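Local coordinates for putative 2OG-Fe(II) oxygenase family protein (Caulobacter crescentus CB15, PDB 3OOX) that probably uses iron(II), 2-oxoglutarate and oxygen to make ethene or to oxidise L-arginine, at residues A[94-99]-A[174-179]. Residues are numbered along the deposited sequence; the frame is centred on the assembly and turned at random. Where two conformers were deposited one is given.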
ATOM      1  N   ASP A  94      17.180   8.847 -10.394  1.00 25.05           N
ATOM      2  CA  ASP A  94      15.963   8.482  -9.673  1.00 25.58           C
ATOM      3  C   ASP A  94      16.404   7.318  -8.814  1.00 25.80           C
ATOM      4  O   ASP A  94      16.221   6.149  -9.162  1.00 27.42           O
ATOM      5  CB  ASP A  94      14.825   8.062 -10.611  1.00 27.91           C
ATOM      6  CG  ASP A  94      13.548   7.662  -9.837  1.00 31.11           C
ATOM      7  OD1 ASP A  94      13.369   8.104  -8.670  1.00 31.14           O
ATOM      8  OD2 ASP A  94      12.737   6.895 -10.400  1.00 41.79           O
ATOM      9  N   LEU A  95      17.042   7.666  -7.707  1.00 24.79           N
ATOM     10  CA  LEU A  95      17.722   6.694  -6.858  1.00 22.88           C
ATOM     11  C   LEU A  95      16.866   6.316  -5.667  1.00 23.22           C
ATOM     12  O   LEU A  95      16.611   7.129  -4.761  1.00 22.23           O
ATOM     13  CB  LEU A  95      19.058   7.233  -6.365  1.00 23.93           C
ATOM     14  CG  LEU A  95      20.054   7.479  -7.492  1.00 26.07           C
ATOM     15  CD1 LEU A  95      21.292   8.219  -6.951  1.00 28.13           C
ATOM     16  CD2 LEU A  95      20.464   6.188  -8.192  1.00 26.88           C
ATOM     17  N   LYS A  96      16.407   5.064  -5.678  1.00 21.13           N
ATOM     18  CA  LYS A  96      15.646   4.529  -4.573  1.00 21.32           C
ATOM     19  C   LYS A  96      15.948   3.031  -4.496  1.00 20.57           C
ATOM     20  O   LYS A  96      16.230   2.383  -5.521  1.00 22.14           O
ATOM     21  CB  LYS A  96      14.177   4.827  -4.776  1.00 23.08           C
ATOM     22  CG  LYS A  96      13.574   4.127  -5.988  1.00 29.26           C
ATOM     23  CD  LYS A  96      12.393   4.856  -6.574  1.00 38.37           C
ATOM     24  CE  LYS A  96      11.910   4.199  -7.874  1.00 38.94           C
ATOM     25  NZ  LYS A  96      12.676   4.596  -9.084  1.00 48.14           N
ATOM     26  N   GLU A  97      15.912   2.499  -3.285  1.00 19.34           N
ATOM     27  CA  GLU A  97      16.186   1.098  -3.053  1.00 19.87           C
ATOM     28  C   GLU A  97      15.054   0.520  -2.214  1.00 18.32           C
ATOM     29  O   GLU A  97      14.400   1.239  -1.459  1.00 17.68           O
ATOM     30  CB  GLU A  97      17.554   0.899  -2.387  1.00 20.83           C
ATOM     31  CG  GLU A  97      17.745   1.660  -1.075  1.00 22.16           C
ATOM     32  CD  GLU A  97      19.121   1.501  -0.479  1.00 24.55           C
ATOM     33  OE1 GLU A  97      19.817   0.519  -0.820  1.00 22.22           O
ATOM     34  OE2 GLU A  97      19.477   2.369   0.351  1.00 25.41           O
ATOM     35  N   PHE A  98      14.789  -0.773  -2.369  1.00 17.46           N
ATOM     36  CA  PHE A  98      13.615  -1.431  -1.810  1.00 15.18           C
ATOM     37  C   PHE A  98      13.981  -2.689  -1.024  1.00 15.43           C
ATOM     38  O   PHE A  98      14.922  -3.383  -1.385  1.00 17.19           O
ATOM     39  CB  PHE A  98      12.695  -1.969  -2.925  1.00 16.71           C
ATOM     40  CG  PHE A  98      12.129  -0.906  -3.880  1.00 19.51           C
ATOM     41  CD1 PHE A  98      12.893  -0.388  -4.915  1.00 18.02           C
ATOM     42  CD2 PHE A  98      10.805  -0.543  -3.809  1.00 21.01           C
ATOM     43  CE1 PHE A  98      12.363   0.514  -5.794  1.00 19.46           C
ATOM     44  CE2 PHE A  98      10.247   0.374  -4.699  1.00 22.15           C
ATOM     45  CZ  PHE A  98      11.029   0.914  -5.671  1.00 22.30           C
ATOM     46  N   TRP A  99      13.132  -3.008  -0.055  1.00 17.01           N
ATOM     47  CA  TRP A  99      13.046  -4.343   0.531  1.00 16.74           C
ATOM     48  C   TRP A  99      11.578  -4.760   0.482  1.00 17.15           C
ATOM     49  O   TRP A  99      10.712  -3.983   0.876  1.00 17.90           O
ATOM     50  CB  TRP A  99      13.507  -4.355   1.998  1.00 18.67           C
ATOM     51  CG  TRP A  99      13.471  -5.747   2.558  1.00 18.63           C
ATOM     52  CD1 TRP A  99      12.400  -6.384   3.133  1.00 18.53           C
ATOM     53  CD2 TRP A  99      14.550  -6.687   2.560  1.00 17.85           C
ATOM     54  NE1 TRP A  99      12.748  -7.665   3.499  1.00 19.59           N
ATOM     55  CE2 TRP A  99      14.062  -7.874   3.149  1.00 17.86           C
ATOM     56  CE3 TRP A  99      15.892  -6.638   2.148  1.00 18.39           C
ATOM     57  CZ2 TRP A  99      14.881  -9.008   3.323  1.00 19.64           C
ATOM     58  CZ3 TRP A  99      16.704  -7.782   2.316  1.00 18.32           C
ATOM     59  CH2 TRP A  99      16.187  -8.938   2.905  1.00 19.40           C
ATOM     60  N   LEU A 174      11.155   1.336   1.630  1.00 17.89           N
ATOM     61  CA  LEU A 174      11.654   2.151   0.522  1.00 18.24           C
ATOM     62  C   LEU A 174      12.547   3.256   1.079  1.00 20.56           C
ATOM     63  O   LEU A 174      12.173   3.920   2.039  1.00 23.67           O
ATOM     64  CB  LEU A 174      10.475   2.779  -0.237  1.00 20.20           C
ATOM     65  CG  LEU A 174      10.656   3.711  -1.424  1.00 24.30           C
ATOM     66  CD1 LEU A 174      11.491   3.059  -2.504  1.00 23.22           C
ATOM     67  CD2 LEU A 174       9.261   4.153  -1.938  1.00 24.62           C
ATOM     68  N   HIS A 175      13.714   3.452   0.468  1.00 18.87           N
ATOM     69  CA  HIS A 175      14.640   4.491   0.857  1.00 19.94           C
ATOM     70  C   HIS A 175      15.076   5.295  -0.344  1.00 21.38           C
ATOM     71  O   HIS A 175      15.584   4.717  -1.333  1.00 20.20           O
ATOM     72  CB  HIS A 175      15.872   3.854   1.506  1.00 19.87           C
ATOM     73  CG  HIS A 175      17.021   4.794   1.749  1.00 21.00           C
ATOM     74  ND1 HIS A 175      18.315   4.458   1.425  1.00 21.50           N
ATOM     75  CD2 HIS A 175      17.089   6.029   2.318  1.00 23.90           C
ATOM     76  CE1 HIS A 175      19.126   5.448   1.764  1.00 24.78           C
ATOM     77  NE2 HIS A 175      18.405   6.420   2.289  1.00 27.35           N
ATOM     78  N   TYR A 176      14.896   6.619  -0.247  1.00 22.53           N
ATOM     79  CA  TYR A 176      15.482   7.580  -1.172  1.00 23.49           C
ATOM     80  C   TYR A 176      16.660   8.283  -0.491  1.00 25.00           C
ATOM     81  O   TYR A 176      16.431   9.073   0.437  1.00 27.30           O
ATOM     82  CB  TYR A 176      14.468   8.662  -1.555  1.00 24.39           C
ATOM     83  CG  TYR A 176      13.402   8.233  -2.522  1.00 29.06           C
ATOM     84  CD1 TYR A 176      12.225   7.671  -2.072  1.00 34.32           C
ATOM     85  CD2 TYR A 176      13.571   8.433  -3.901  1.00 30.17           C
ATOM     86  CE1 TYR A 176      11.215   7.283  -2.982  1.00 32.23           C
ATOM     87  CE2 TYR A 176      12.596   8.055  -4.801  1.00 34.48           C
ATOM     88  CZ  TYR A 176      11.417   7.497  -4.335  1.00 31.48           C
ATOM     89  OH  TYR A 176      10.461   7.115  -5.256  1.00 38.67           O
ATOM     90  N   PRO A 177      17.904   7.973  -0.920  1.00 25.05           N
ATOM     91  CA  PRO A 177      19.045   8.693  -0.355  1.00 27.51           C
ATOM     92  C   PRO A 177      19.029  10.139  -0.775  1.00 28.73           C
ATOM     93  O   PRO A 177      18.500  10.468  -1.840  1.00 28.22           O
ATOM     94  CB  PRO A 177      20.252   7.976  -0.952  1.00 28.95           C
ATOM     95  CG  PRO A 177      19.748   7.354  -2.194  1.00 27.94           C
ATOM     96  CD  PRO A 177      18.333   6.943  -1.882  1.00 27.89           C
ATOM     97  N   PRO A 178      19.582  11.027   0.072  1.00 30.33           N
ATOM     98  CA  PRO A 178      19.656  12.392  -0.362  1.00 32.76           C
ATOM     99  C   PRO A 178      20.734  12.543  -1.442  1.00 33.95           C
ATOM    100  O   PRO A 178      21.813  11.920  -1.377  1.00 33.70           O
ATOM    101  CB  PRO A 178      20.037  13.151   0.916  1.00 32.96           C
ATOM    102  CG  PRO A 178      20.807  12.193   1.688  1.00 33.15           C
ATOM    103  CD  PRO A 178      20.189  10.836   1.402  1.00 31.86           C
ATOM    104  N   ILE A 179      20.377  13.334  -2.443  1.00 32.23           N
ATOM    105  CA  ILE A 179      21.244  13.676  -3.574  0.50 32.95           C
ATOM    106  C   ILE A 179      21.274  15.213  -3.565  1.00 34.87           C
ATOM    107  O   ILE A 179      20.222  15.827  -3.399  1.00 36.24           O
ATOM    108  CB  ILE A 179      20.636  13.162  -4.925  0.50 32.11           C
ATOM    109  CG1 ILE A 179      20.099  11.720  -4.810  0.50 31.29           C
ATOM    110  CG2 ILE A 179      21.651  13.234  -6.055  0.50 28.45           C
ATOM    111  CD1 ILE A 179      21.121  10.693  -4.356  0.50 37.51           C
TER
HETATM  112  O   HOH W   1      10.876   7.374  -7.905  1.00 39.41           O
HETATM  113  O   HOH W   2      17.250   9.745  -4.077  1.00 27.42           O
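Lys96 lays its aliphatic chain over one face of the Tyr176 ring. Its CB sits 3.8 Å from the ring centroid, in a CH-pi contact. Lys96 CG lies between the backbone N and carbonyl carbon (chi1 65°), which runs the chain alongside the tyrosine. CD reaches the phenol end, 3.3 Å from Tyr176 OH. A bend at chi4 then brings Lys96 NZ within 2.6 Å of Asp94 OD2 in a salt bridge, from above the carboxylate plane. A water takes a hydrogen bond from Tyr176 OH and gives one to Asp94 OD1. A phenylalanine at Tyr176 would probably leave the water on Asp94 without its phenol donor, cutting the bridge between the segments.

On the other sheet face, Glu97 and His175 lie side by side. His175 ND1 donates to Glu97 OE2 (2.6 Å, 164°) in the imidazole plane, and the oxygen uses its anti lone pair. Glu97 OE1 is held by Lys66 and Tyr79, which fixes the buried carboxylate at both oxygens. The same pair exchanges two backbone hydrogen bonds. Back on the Lys96 face, Leu174 CD1 packs over the Phe98 ring, 3.8 Å from its centroid, a CH-pi contact.

Strands 97-101 and 170-176 are antiparallel neighbours in the main sheet of this double-stranded beta-helix (cupin-type) oxygenase. Strand 78-80 flanks the first, and strand 262-269 the second, where Tyr263 stacks on His175 and Arg262 meets Tyr176.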